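Local atomic coordinates of lovastatin nonaketide synthase, polyketide synthase component (Aspergillus terreus, PDB entry 7CPX), a protein that builds the dihydromonacolin L nonaketide of lovastatin by repeated condensation of malonyl units with methylation, reduction and dehydration, working as a homodimeric multidomain megasynthase. Residues 144-149 and 938-943; 135-140 and 153-158; 212-217 and 945-950; 91-96 and 932-937. The protein carries 2 engineered substitutions. One frame throughout, in Å; residues are numbered along the deposited sequence.

Contact 1: 144-149 and 938-943; sequences LESIPT and VESRAT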
loop_
_atom_site.group_PDB
_atom_site.type_symbol
_atom_site.label_atom_id
_atom_site.label_comp_id
_atom_site.label_asym_id
_atom_site.label_seq_id
_atom_site.Cartn_x
_atom_site.Cartn_y
_atom_site.Cartn_z
ATOM N N LEU A 144 -0.079 -11.302 10.745
ATOM C CA LEU A 144 -0.578 -12.645 11.011
ATOM C C LEU A 144 0.027 -13.662 10.057
ATOM O O LEU A 144 0.249 -14.816 10.439
ATOM C CB LEU A 144 -2.100 -12.661 10.918
ATOM C CG LEU A 144 -2.778 -11.954 12.089
ATOM C CD1 LEU A 144 -4.160 -11.498 11.697
ATOM C CD2 LEU A 144 -2.846 -12.870 13.293
ATOM N N GLU A 145 0.300 -13.259 8.823
ATOM C CA GLU A 145 1.073 -14.102 7.929
ATOM C C GLU A 145 2.524 -14.146 8.393
ATOM O O GLU A 145 3.033 -13.200 8.999
ATOM C CB GLU A 145 0.991 -13.588 6.493
ATOM C CG GLU A 145 -0.392 -13.695 5.864
ATOM C CD GLU A 145 -1.369 -12.674 6.410
ATOM O OE1 GLU A 145 -0.988 -11.912 7.321
ATOM O OE2 GLU A 145 -2.521 -12.635 5.926
ATOM N N SER A 146 3.187 -15.265 8.108
ATOM C CA SER A 146 4.534 -15.585 8.568
ATOM C C SER A 146 4.558 -15.998 10.031
ATOM O O SER A 146 5.633 -16.320 10.551
ATOM C CB SER A 146 5.520 -14.423 8.376
ATOM O OG SER A 146 5.507 -13.959 7.039
ATOM N N ILE A 147 3.419 -15.995 10.718
ATOM C CA ILE A 147 3.352 -16.467 12.098
ATOM C C ILE A 147 3.749 -17.939 12.115
ATOM O O ILE A 147 3.159 -18.742 11.377
ATOM C CB ILE A 147 1.952 -16.255 12.693
ATOM C CG1 ILE A 147 1.819 -14.819 13.211
ATOM C CG2 ILE A 147 1.685 -17.272 13.796
ATOM C CD1 ILE A 147 0.487 -14.510 13.859
ATOM N N PRO A 148 4.722 -18.344 12.926
ATOM C CA PRO A 148 5.114 -19.755 12.949
ATOM C C PRO A 148 4.053 -20.620 13.608
ATOM O O PRO A 148 3.167 -20.144 14.319
ATOM C CB PRO A 148 6.414 -19.752 13.756
ATOM C CG PRO A 148 6.293 -18.570 14.644
ATOM C CD PRO A 148 5.521 -17.539 13.866
ATOM N N THR A 149 4.161 -21.926 13.356
ATOM C CA THR A 149 3.169 -22.861 13.873
ATOM C C THR A 149 3.125 -22.833 15.394
ATOM O O THR A 149 2.042 -22.841 15.992
ATOM C CB THR A 149 3.467 -24.273 13.374
ATOM O OG1 THR A 149 4.818 -24.623 13.698
ATOM C CG2 THR A 149 3.267 -24.360 11.871
ATOM N N VAL A 938 11.636 -14.152 15.004
ATOM C CA VAL A 938 10.575 -14.109 14.005
ATOM C C VAL A 938 10.393 -12.661 13.580
ATOM O O VAL A 938 10.188 -11.781 14.426
ATOM C CB VAL A 938 9.259 -14.688 14.543
ATOM C CG1 VAL A 938 8.150 -14.514 13.523
ATOM C CG2 VAL A 938 9.428 -16.152 14.896
ATOM N N GLU A 939 10.461 -12.416 12.274
ATOM C CA GLU A 939 10.252 -11.075 11.740
ATOM C C GLU A 939 9.759 -11.194 10.308
ATOM O O GLU A 939 10.558 -11.427 9.397
ATOM C CB GLU A 939 11.529 -10.247 11.795
ATOM C CG GLU A 939 11.650 -9.385 13.026
ATOM C CD GLU A 939 12.885 -8.509 12.999
ATOM O OE1 GLU A 939 13.620 -8.554 11.990
ATOM O OE2 GLU A 939 13.122 -7.775 13.981
ATOM N N SER A 940 8.457 -11.027 10.110
ATOM C CA SER A 940 7.955 -10.809 8.764
ATOM C C SER A 940 8.625 -9.570 8.192
ATOM O O SER A 940 8.794 -8.563 8.884
ATOM C CB SER A 940 6.437 -10.639 8.779
ATOM O OG SER A 940 5.942 -10.366 7.479
ATOM N N ARG A 941 9.023 -9.646 6.921
ATOM C CA ARG A 941 9.736 -8.521 6.328
ATOM C C ARG A 941 8.940 -7.234 6.474
ATOM O O ARG A 941 9.524 -6.150 6.594
ATOM C CB ARG A 941 10.043 -8.803 4.858
ATOM C CG ARG A 941 8.817 -9.037 3.995
ATOM C CD ARG A 941 8.921 -8.292 2.679
ATOM N NE ARG A 941 9.120 -6.861 2.871
ATOM C CZ ARG A 941 8.145 -5.995 3.107
ATOM N NH1 ARG A 941 6.886 -6.385 3.210
ATOM N NH2 ARG A 941 8.442 -4.707 3.247
ATOM N N ALA A 942 7.610 -7.332 6.486
ATOM C CA ALA A 942 6.789 -6.184 6.845
ATOM C C ALA A 942 7.049 -5.761 8.284
ATOM O O ALA A 942 7.193 -4.570 8.576
ATOM C CB ALA A 942 5.311 -6.514 6.641
ATOM N N THR A 943 7.128 -6.731 9.198
ATOM C CA THR A 943 7.433 -6.405 10.587
ATOM C C THR A 943 8.824 -5.802 10.714
ATOM O O THR A 943 9.037 -4.874 11.504
ATOM C CB THR A 943 7.310 -7.652 11.460
ATOM O OG1 THR A 943 5.953 -8.112 11.459
ATOM C CG2 THR A 943 7.732 -7.342 12.882
#
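E145 and S146 sit at the middle of a type II beta turn from L144 to I147, closed by a weak bond from I147 N to L144 O, and both meet S940. E145 lends only its backbone here: its carbonyl O lies 4.3 Å from S940 CB, while its carboxylate turns elsewhere, to a salt bridge with K958 of the second subunit. S146 occupies the third position of the turn, where the positive phi of 76° belongs, and its CB points toward the other segment. S940 OG, anti to its own backbone N (chi1 177°), faces the S146 hydroxyl; the two OG atoms end 3.6 Å apart, near neighbours rather than partners in a hydrogen bond. S146 CB and S940 CB close the pair at 3.9 Å. S940 is the N-cap residue of helix 941-947, so the turn of the ketosynthase, a thiolase-fold domain, meets the start of a helix lying between the MAT and DH domains in sequence. F973 of the second subunit packs on E145, S146 and S940, placing this spot beside the dimer partner. Further along, P148 brings the apolar part. CG and CD of its ring face the two methyls of V938, CG to CG2 and CD to CG1, each at 4.0 Å. V938 CG1 also lies 4.3 Å from S146 O, and its side chain touches E93 of helix 89-94.

Contact 2: 135-140 and 153-158; sequences DYETVS and TGVAVS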
loop_
_atom_site.group_PDB
_atom_site.type_symbol
_atom_site.label_atom_id
_atom_site.label_comp_id
_atom_site.label_asym_id
_atom_site.label_seq_id
_atom_site.Cartn_x
_atom_site.Cartn_y
_atom_site.Cartn_z
ATOM N N ASP A 135 6.285 -7.695 24.152
ATOM C CA ASP A 135 6.432 -7.193 22.792
ATOM C C ASP A 135 6.313 -8.328 21.786
ATOM O O ASP A 135 5.614 -8.202 20.774
ATOM C CB ASP A 135 7.771 -6.475 22.649
ATOM C CG ASP A 135 7.858 -5.230 23.506
ATOM O OD1 ASP A 135 6.880 -4.933 24.224
ATOM O OD2 ASP A 135 8.903 -4.547 23.464
ATOM N N TYR A 136 6.988 -9.443 22.044
ATOM C CA TYR A 136 6.647 -10.675 21.355
ATOM C C TYR A 136 5.229 -11.074 21.740
ATOM O O TYR A 136 4.773 -10.824 22.860
ATOM C CB TYR A 136 7.635 -11.784 21.707
ATOM C CG TYR A 136 8.393 -12.340 20.520
ATOM C CD1 TYR A 136 9.378 -11.595 19.891
ATOM C CD2 TYR A 136 8.134 -13.614 20.039
ATOM C CE1 TYR A 136 10.078 -12.101 18.818
ATOM C CE2 TYR A 136 8.830 -14.128 18.969
ATOM C CZ TYR A 136 9.799 -13.368 18.359
ATOM O OH TYR A 136 10.494 -13.878 17.285
ATOM N N GLU A 137 4.529 -11.707 20.807
ATOM C CA GLU A 137 3.105 -11.912 20.595
ATOM C C GLU A 137 2.504 -10.691 19.914
ATOM O O GLU A 137 1.328 -10.721 19.550
ATOM C CB GLU A 137 2.330 -12.190 21.900
ATOM C CG GLU A 137 0.864 -12.548 21.709
ATOM C CD GLU A 137 0.202 -12.998 22.996
ATOM O OE1 GLU A 137 0.871 -12.974 24.050
ATOM O OE2 GLU A 137 -0.988 -13.375 22.954
ATOM N N THR A 138 3.271 -9.624 19.715
ATOM C CA THR A 138 2.886 -8.511 18.860
ATOM C C THR A 138 3.853 -8.335 17.704
ATOM O O THR A 138 3.428 -8.290 16.545
ATOM C CB THR A 138 2.806 -7.214 19.677
ATOM O OG1 THR A 138 1.931 -7.402 20.795
ATOM C CG2 THR A 138 2.287 -6.085 18.816
ATOM N N VAL A 139 5.152 -8.247 17.991
ATOM C CA VAL A 139 6.151 -8.174 16.928
ATOM C C VAL A 139 6.075 -9.415 16.051
ATOM O O VAL A 139 5.995 -9.328 14.820
ATOM C CB VAL A 139 7.555 -7.999 17.531
ATOM C CG1 VAL A 139 8.619 -8.257 16.483
ATOM C CG2 VAL A 139 7.700 -6.611 18.113
ATOM N N SER A 140 6.091 -10.593 16.674
ATOM C CA SER A 140 6.017 -11.840 15.929
ATOM C C SER A 140 4.628 -12.108 15.374
ATOM O O SER A 140 4.473 -13.024 14.559
ATOM C CB SER A 140 6.442 -13.005 16.820
ATOM O OG SER A 140 6.339 -14.239 16.134
ATOM N N THR A 153 1.981 -21.124 21.698
ATOM C CA THR A 153 2.659 -21.406 22.957
ATOM C C THR A 153 3.964 -20.635 23.087
ATOM O O THR A 153 4.377 -20.307 24.205
ATOM C CB THR A 153 2.928 -22.904 23.088
ATOM O OG1 THR A 153 3.680 -23.360 21.956
ATOM C CG2 THR A 153 1.624 -23.671 23.171
ATOM N N GLY A 154 4.623 -20.338 21.968
ATOM C CA GLY A 154 5.901 -19.652 22.039
ATOM C C GLY A 154 5.790 -18.257 22.621
ATOM O O GLY A 154 6.660 -17.822 23.381
ATOM N N VAL A 155 4.721 -17.540 22.282
ATOM C CA VAL A 155 4.553 -16.149 22.692
ATOM C C VAL A 155 3.489 -15.972 23.759
ATOM O O VAL A 155 3.382 -14.871 24.323
ATOM C CB VAL A 155 4.226 -15.244 21.485
ATOM C CG1 VAL A 155 5.149 -15.556 20.324
ATOM C CG2 VAL A 155 2.770 -15.408 21.081
ATOM N N ALA A 156 2.695 -17.000 24.049
ATOM C CA ALA A 156 1.658 -16.868 25.061
ATOM C C ALA A 156 2.275 -16.443 26.384
ATOM O O ALA A 156 3.285 -17.000 26.822
ATOM C CB ALA A 156 0.902 -18.185 25.227
ATOM N N VAL A 157 1.655 -15.451 27.022
ATOM C CA VAL A 157 2.213 -14.897 28.251
ATOM C C VAL A 157 2.371 -15.994 29.296
ATOM O O VAL A 157 3.409 -16.102 29.959
ATOM C CB VAL A 157 1.329 -13.749 28.766
ATOM C CG1 VAL A 157 1.998 -13.050 29.922
ATOM C CG2 VAL A 157 1.032 -12.754 27.651
ATOM N N SER A 158 1.350 -16.839 29.440
ATOM C CA SER A 158 1.365 -17.869 30.473
ATOM C C SER A 158 2.561 -18.798 30.317
ATOM O O SER A 158 3.222 -19.154 31.300
ATOM C CB SER A 158 0.066 -18.671 30.418
ATOM O OG SER A 158 -0.161 -19.181 29.116
#
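E137 crosses V155 at a slant. Its CB sits 3.3 Å from V155 CG2, the valine methyl held between its own backbone N and carbonyl carbon. CG, anti to the E137 backbone N (chi1 -174°), stays beside the same methyl, 3.5 Å from V155 CG2. The chain then runs on extended, so that the carboxylate passes over the end of helix 151-155: CD is 3.9 Å from V155 O. OE1 finishes 3.2 Å from V155 O, a pair of acceptors that cannot be a bond as modelled, and at this resolution the spacing carries little weight. The same OE1 lies 3.6 Å from V157 CG2, where the two side chains cross at about a right angle. Beside E137, the other valine methyl, V155 CG1, meets the Y136 ring at its edge, 3.6 Å from CD2, while S140 CB lies over one ring face. A tight turn holds the loop: D135 O accepts from both T138 N and V139 N. H134 of the second subunit packs on E137, and D178 of that subunit on V157. Within the ketosynthase's thiolase-type fold, the contact folds the loop after strand 126-131 onto the C-terminal end of helix 151-155, just where the chain turns into helix 159-168.

Contact 3: 212-217 and 945-950; sequences LGPMTF and HHLRGP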
loop_
_atom_site.group_PDB
_atom_site.type_symbol
_atom_site.label_atom_id
_atom_site.label_comp_id
_atom_site.label_asym_id
_atom_site.label_seq_id
_atom_site.Cartn_x
_atom_site.Cartn_y
_atom_site.Cartn_z
ATOM N N LEU A 212 11.412 -5.306 22.520
ATOM C CA LEU A 212 11.434 -5.905 21.197
ATOM C C LEU A 212 10.594 -5.145 20.187
ATOM O O LEU A 212 10.765 -5.355 18.983
ATOM C CB LEU A 212 10.933 -7.355 21.262
ATOM C CG LEU A 212 11.474 -8.192 22.424
ATOM C CD1 LEU A 212 10.648 -9.449 22.610
ATOM C CD2 LEU A 212 12.926 -8.544 22.188
ATOM N N GLY A 213 9.700 -4.275 20.644
ATOM C CA GLY A 213 8.861 -3.509 19.760
ATOM C C GLY A 213 8.500 -2.160 20.348
ATOM O O GLY A 213 8.633 -1.921 21.552
ATOM N N PRO A 214 8.038 -1.245 19.495
ATOM C CA PRO A 214 7.673 0.092 19.980
ATOM C C PRO A 214 6.337 0.136 20.694
ATOM O O PRO A 214 6.006 1.173 21.283
ATOM C CB PRO A 214 7.641 0.925 18.696
ATOM C CG PRO A 214 7.238 -0.058 17.651
ATOM C CD PRO A 214 7.848 -1.373 18.041
ATOM N N MET A 215 5.558 -0.947 20.651
ATOM C CA MET A 215 4.227 -0.960 21.247
ATOM C C MET A 215 4.244 -0.382 22.655
ATOM O O MET A 215 3.530 0.579 22.961
ATOM C CB MET A 215 3.676 -2.390 21.279
ATOM C CG MET A 215 3.802 -3.247 20.024
ATOM S SD MET A 215 2.818 -2.658 18.630
ATOM C CE MET A 215 1.158 -2.829 19.279
ATOM N N THR A 216 5.063 -0.970 23.529
ATOM C CA THR A 216 5.120 -0.509 24.910
ATOM C C THR A 216 5.579 0.941 24.988
ATOM O O THR A 216 5.032 1.732 25.764
ATOM C CB THR A 216 6.050 -1.411 25.732
ATOM O OG1 THR A 216 6.073 -1.050 27.123
ATOM C CG2 THR A 216 7.439 -1.663 25.102
ATOM N N PHE A 217 6.590 1.309 24.199
ATOM C CA PHE A 217 7.093 2.677 24.244
ATOM C C PHE A 217 6.010 3.668 23.848
ATOM O O PHE A 217 5.787 4.669 24.535
ATOM C CB PHE A 217 8.310 2.822 23.333
ATOM C CG PHE A 217 9.558 2.219 23.898
ATOM C CD1 PHE A 217 9.840 0.882 23.704
ATOM C CD2 PHE A 217 10.447 2.986 24.626
ATOM C CE1 PHE A 217 10.983 0.322 24.221
ATOM C CE2 PHE A 217 11.596 2.432 25.149
ATOM C CZ PHE A 217 11.866 1.096 24.947
ATOM N N HIS A 945 10.453 -4.073 8.379
ATOM C CA HIS A 945 10.339 -2.710 7.877
ATOM C C HIS A 945 9.577 -1.817 8.844
ATOM O O HIS A 945 9.736 -0.593 8.804
ATOM C CB HIS A 945 9.647 -2.716 6.515
ATOM C CG HIS A 945 9.772 -1.427 5.766
ATOM N ND1 HIS A 945 9.089 -0.286 6.125
ATOM C CD2 HIS A 945 10.499 -1.100 4.670
ATOM C CE1 HIS A 945 9.392 0.689 5.288
ATOM N NE2 HIS A 945 10.245 0.221 4.395
ATOM N N HIS A 946 8.747 -2.407 9.703
ATOM C CA HIS A 946 8.012 -1.642 10.703
ATOM C C HIS A 946 8.912 -1.242 11.865
ATOM O O HIS A 946 9.018 -0.057 12.201
ATOM C CB HIS A 946 6.822 -2.465 11.198
ATOM C CG HIS A 946 6.255 -1.994 12.498
ATOM N ND1 HIS A 946 5.762 -0.720 12.676
ATOM C CD2 HIS A 946 6.097 -2.629 13.683
ATOM C CE1 HIS A 946 5.326 -0.589 13.916
ATOM N NE2 HIS A 946 5.519 -1.732 14.548
ATOM N N LEU A 947 9.568 -2.220 12.490
ATOM C CA LEU A 947 10.473 -1.925 13.596
ATOM C C LEU A 947 11.618 -1.035 13.136
ATOM O O LEU A 947 11.965 -0.050 13.800
ATOM C CB LEU A 947 11.013 -3.227 14.185
ATOM C CG LEU A 947 9.963 -4.226 14.666
ATOM C CD1 LEU A 947 10.634 -5.486 15.170
ATOM C CD2 LEU A 947 9.097 -3.615 15.750
ATOM N N ARG A 948 12.217 -1.369 12.000
ATOM C CA ARG A 948 13.281 -0.720 11.254
ATOM C C ARG A 948 12.650 0.242 10.252
ATOM O O ARG A 948 11.462 0.569 10.336
ATOM C CB ARG A 948 14.164 -1.758 10.563
ATOM C CG ARG A 948 14.392 -3.042 11.356
ATOM C CD ARG A 948 15.218 -2.817 12.605
ATOM N NE ARG A 948 14.779 -3.681 13.694
ATOM C CZ ARG A 948 14.899 -5.001 13.699
ATOM N NH1 ARG A 948 15.443 -5.650 12.683
ATOM N NH2 ARG A 948 14.456 -5.689 14.747
ATOM N N GLY A 949 13.440 0.716 9.295
ATOM C CA GLY A 949 12.917 1.519 8.218
ATOM C C GLY A 949 13.329 2.972 8.308
ATOM O O GLY A 949 14.131 3.370 9.159
ATOM N N PRO A 950 12.780 3.797 7.423
ATOM C CA PRO A 950 13.158 5.210 7.385
ATOM C C PRO A 950 12.532 5.987 8.534
ATOM O O PRO A 950 11.642 5.513 9.241
ATOM C CB PRO A 950 12.613 5.677 6.034
ATOM C CG PRO A 950 11.417 4.817 5.816
ATOM C CD PRO A 950 11.746 3.477 6.424
#
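L947 and P214 carry the closest approach, the leucine CD2 standing 3.4 Å from the proline CD, their side chains crossing at about a right angle. The L947 rotamer explains how one leucine serves several neighbours. CG lies anti to the carbonyl carbon (chi1 -56°), and chi2 of 178° puts CD1 anti to CA; this leaves CD2 directed at P214 and, at 4.0 Å, at G213 CA, whereas CD1 comes within 3.8 Å of L212 O. Both L947 and H946 leave the helix askew to the other segment, and only their ends bend in to it. H946 takes a different first torsion, with CG anti to the backbone N (chi1 162°), which swings the imidazole out until NE2 lies 3.9 Å from P214 CG. The proline and the histidine approach from opposite directions, the pyrrolidine carbon standing obliquely to the imidazole. The contact thus joins the start of helix 214-222, which follows strand 203-209 of the large mixed sheet of the thiolase-fold ketosynthase, to the C-terminal end of helix 941-947, which belongs to the chain running from MAT to DH. H946 also meets the ring of F54 at steep planes. L144 of the second subunit packs on both P214 and H946, and both residues are buried.

Contact 4: 91-96 and 932-937; sequences EAESMD and RSRRYW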
loop_
_atom_site.group_PDB
_atom_site.type_symbol
_atom_site.label_atom_id
_atom_site.label_comp_id
_atom_site.label_asym_id
_atom_site.label_seq_id
_atom_site.Cartn_x
_atom_site.Cartn_y
_atom_site.Cartn_z
ATOM N N GLU A 91 10.081 -23.800 16.873
ATOM C CA GLU A 91 9.488 -23.427 18.151
ATOM C C GLU A 91 10.320 -22.361 18.849
ATOM O O GLU A 91 9.772 -21.410 19.419
ATOM C CB GLU A 91 9.339 -24.661 19.039
ATOM C CG GLU A 91 8.619 -24.399 20.348
ATOM C CD GLU A 91 8.420 -25.661 21.162
ATOM O OE1 GLU A 91 8.833 -26.742 20.694
ATOM O OE2 GLU A 91 7.852 -25.572 22.270
ATOM N N ALA A 92 11.647 -22.498 18.811
ATOM C CA ALA A 92 12.508 -21.514 19.459
ATOM C C ALA A 92 12.338 -20.140 18.828
ATOM O O ALA A 92 12.280 -19.127 19.534
ATOM C CB ALA A 92 13.966 -21.962 19.384
ATOM N N GLU A 93 12.259 -20.083 17.498
ATOM C CA GLU A 93 11.969 -18.815 16.838
ATOM C C GLU A 93 10.606 -18.290 17.263
ATOM O O GLU A 93 10.443 -17.091 17.515
ATOM C CB GLU A 93 12.026 -18.989 15.320
ATOM C CG GLU A 93 13.413 -19.293 14.784
ATOM C CD GLU A 93 13.409 -19.607 13.302
ATOM O OE1 GLU A 93 12.320 -19.594 12.692
ATOM O OE2 GLU A 93 14.497 -19.870 12.746
ATOM N N SER A 94 9.617 -19.179 17.357
ATOM C CA SER A 94 8.289 -18.782 17.800
ATOM C C SER A 94 8.292 -18.262 19.229
ATOM O O SER A 94 7.404 -17.484 19.597
ATOM C CB SER A 94 7.331 -19.968 17.689
ATOM O OG SER A 94 7.423 -20.582 16.418
ATOM N N MET A 95 9.263 -18.672 20.039
ATOM C CA MET A 95 9.260 -18.322 21.450
ATOM C C MET A 95 9.450 -16.826 21.655
ATOM O O MET A 95 10.127 -16.144 20.881
ATOM C CB MET A 95 10.363 -19.068 22.193
ATOM C CG MET A 95 10.022 -20.499 22.548
ATOM S SD MET A 95 11.249 -21.223 23.650
ATOM C CE MET A 95 11.066 -20.168 25.084
ATOM N N ASP A 96 8.842 -16.324 22.716
ATOM C CA ASP A 96 9.091 -14.958 23.143
ATOM C C ASP A 96 10.501 -14.867 23.716
ATOM O O ASP A 96 10.865 -15.679 24.576
ATOM C CB ASP A 96 8.057 -14.539 24.188
ATOM C CG ASP A 96 8.250 -13.116 24.679
ATOM O OD1 ASP A 96 9.243 -12.468 24.294
ATOM O OD2 ASP A 96 7.398 -12.641 25.459
ATOM N N ARG A 932 24.222 -19.865 21.659
ATOM C CA ARG A 932 24.043 -18.566 21.017
ATOM C C ARG A 932 24.474 -18.558 19.555
ATOM O O ARG A 932 24.551 -17.486 18.945
ATOM C CB ARG A 932 24.795 -17.466 21.778
ATOM C CG ARG A 932 24.218 -17.153 23.147
ATOM C CD ARG A 932 24.775 -15.849 23.694
ATOM N NE ARG A 932 24.214 -15.512 24.999
ATOM C CZ ARG A 932 24.756 -15.843 26.163
ATOM N NH1 ARG A 932 25.882 -16.534 26.234
ATOM N NH2 ARG A 932 24.152 -15.470 27.288
ATOM N N SER A 933 24.757 -19.725 18.971
ATOM C CA SER A 933 25.245 -19.758 17.597
ATOM C C SER A 933 24.175 -19.293 16.617
ATOM O O SER A 933 24.467 -18.530 15.688
ATOM C CB SER A 933 25.716 -21.166 17.241
ATOM O OG SER A 933 26.749 -21.591 18.112
ATOM N N ARG A 934 22.938 -19.735 16.809
ATOM C CA ARG A 934 21.840 -19.430 15.904
ATOM C C ARG A 934 20.884 -18.445 16.559
ATOM O O ARG A 934 20.503 -18.613 17.721
ATOM C CB ARG A 934 21.088 -20.701 15.504
ATOM C CG ARG A 934 19.858 -20.444 14.652
ATOM C CD ARG A 934 19.322 -21.726 14.041
ATOM N NE ARG A 934 18.068 -21.507 13.331
ATOM C CZ ARG A 934 17.434 -22.432 12.623
ATOM N NH1 ARG A 934 17.914 -23.659 12.501
ATOM N NH2 ARG A 934 16.290 -22.118 12.023
ATOM N N ARG A 935 20.503 -17.417 15.806
ATOM C CA ARG A 935 19.583 -16.392 16.289
ATOM C C ARG A 935 18.160 -16.835 15.976
ATOM O O ARG A 935 17.730 -16.798 14.819
ATOM C CB ARG A 935 19.890 -15.042 15.649
ATOM C CG ARG A 935 19.147 -13.885 16.287
ATOM C CD ARG A 935 19.475 -12.566 15.615
ATOM N NE ARG A 935 18.948 -11.431 16.363
ATOM C CZ ARG A 935 17.717 -10.954 16.236
ATOM N NH1 ARG A 935 16.850 -11.488 15.392
ATOM N NH2 ARG A 935 17.346 -9.914 16.978
ATOM N N TYR A 936 17.429 -17.252 17.007
ATOM C CA TYR A 936 16.045 -17.692 16.856
ATOM C C TYR A 936 15.141 -16.483 17.057
ATOM O O TYR A 936 14.941 -16.021 18.183
ATOM C CB TYR A 936 15.725 -18.806 17.845
ATOM C CG TYR A 936 16.607 -20.023 17.693
ATOM C CD1 TYR A 936 16.281 -21.032 16.802
ATOM C CD2 TYR A 936 17.765 -20.162 18.440
ATOM C CE1 TYR A 936 17.082 -22.143 16.658
ATOM C CE2 TYR A 936 18.573 -21.271 18.302
ATOM C CZ TYR A 936 18.227 -22.259 17.410
ATOM O OH TYR A 936 19.028 -23.369 17.268
ATOM N N TRP A 937 14.593 -15.968 15.960
ATOM C CA TRP A 937 13.732 -14.799 16.005
ATOM C C TRP A 937 12.740 -14.878 14.856
ATOM O O TRP A 937 12.965 -15.572 13.862
ATOM C CB TRP A 937 14.544 -13.501 15.923
ATOM C CG TRP A 937 14.323 -12.575 17.075
ATOM C CD1 TRP A 937 14.763 -12.738 18.350
ATOM C CD2 TRP A 937 13.615 -11.332 17.051
ATOM N NE1 TRP A 937 14.370 -11.678 19.129
ATOM C CE2 TRP A 937 13.663 -10.799 18.352
ATOM C CE3 TRP A 937 12.945 -10.618 16.057
ATOM C CZ2 TRP A 937 13.066 -9.587 18.685
ATOM C CZ3 TRP A 937 12.352 -9.416 16.389
ATOM C CH2 TRP A 937 12.416 -8.912 17.690
#
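E93 and R934 meet because each side chain is stretched out: the glutamate CG stands anti to its carbonyl carbon (chi1 -67°) and the chain beyond it is extended, while R934 has CG anti to its backbone N and runs straight to NE. The segment 932-937 carries an RRYW run in the linker from MAT to DH, and as in related polyketide synthases this linker returns to the ketosynthase, here to helix 89-94. The two chains cross at about a right angle, and R934 NH2 donates to E93 OE2 at 3.0 Å, 152° at the hydrogen, in a salt bridge. The bond is not coplanar: NH2 comes from above the carboxylate plane and OE2 is tilted out of the guanidinium plane, the two planes being 60° apart. R934 is exposed, so solvent probably weakens this pairing.

Next to the salt bridge, Y936 is clasped from both faces. A92 CB makes a CH-pi contact over one face, 4.0 Å from the ring centroid, while R934 CG lies 3.7 Å above the other, toward the rim. E93 CG comes to the ring edge, 3.9 Å from Y936 CD1. The Y936 CB packs against the backbone, 3.7 Å from E93 N, and a backbone bond between Y936 and G78 continues the attachment. W937 turns its side chain away and uses its main chain, and its indole meets Y136 edge-to-face. E93 CG rests 3.7 Å from W937 N.

The four contacts form one patch where linker 932-950 lies along the ketosynthase, centres 12 to 19 Å apart; all four also pack on the second subunit, contact 4 through E91 alone. Contacts 4, 1 and 3 use successive parts of the linker, and contact 2 sits among them: Y136 OH is 2.6 Å from V938 N, a probable hydrogen bond into contact 1. D135 OD2 probably accepts hydrogen bonds from L212 N (2.8 Å) and G213 N (2.9 Å) of contact 3, and G154 O one from D96 N (2.7 Å) of contact 4. A salt bridge, E939 OE2 to R948 NH2, joins contacts 1 and 3. All lie away from the predicted catalytic C181, H320 and H367.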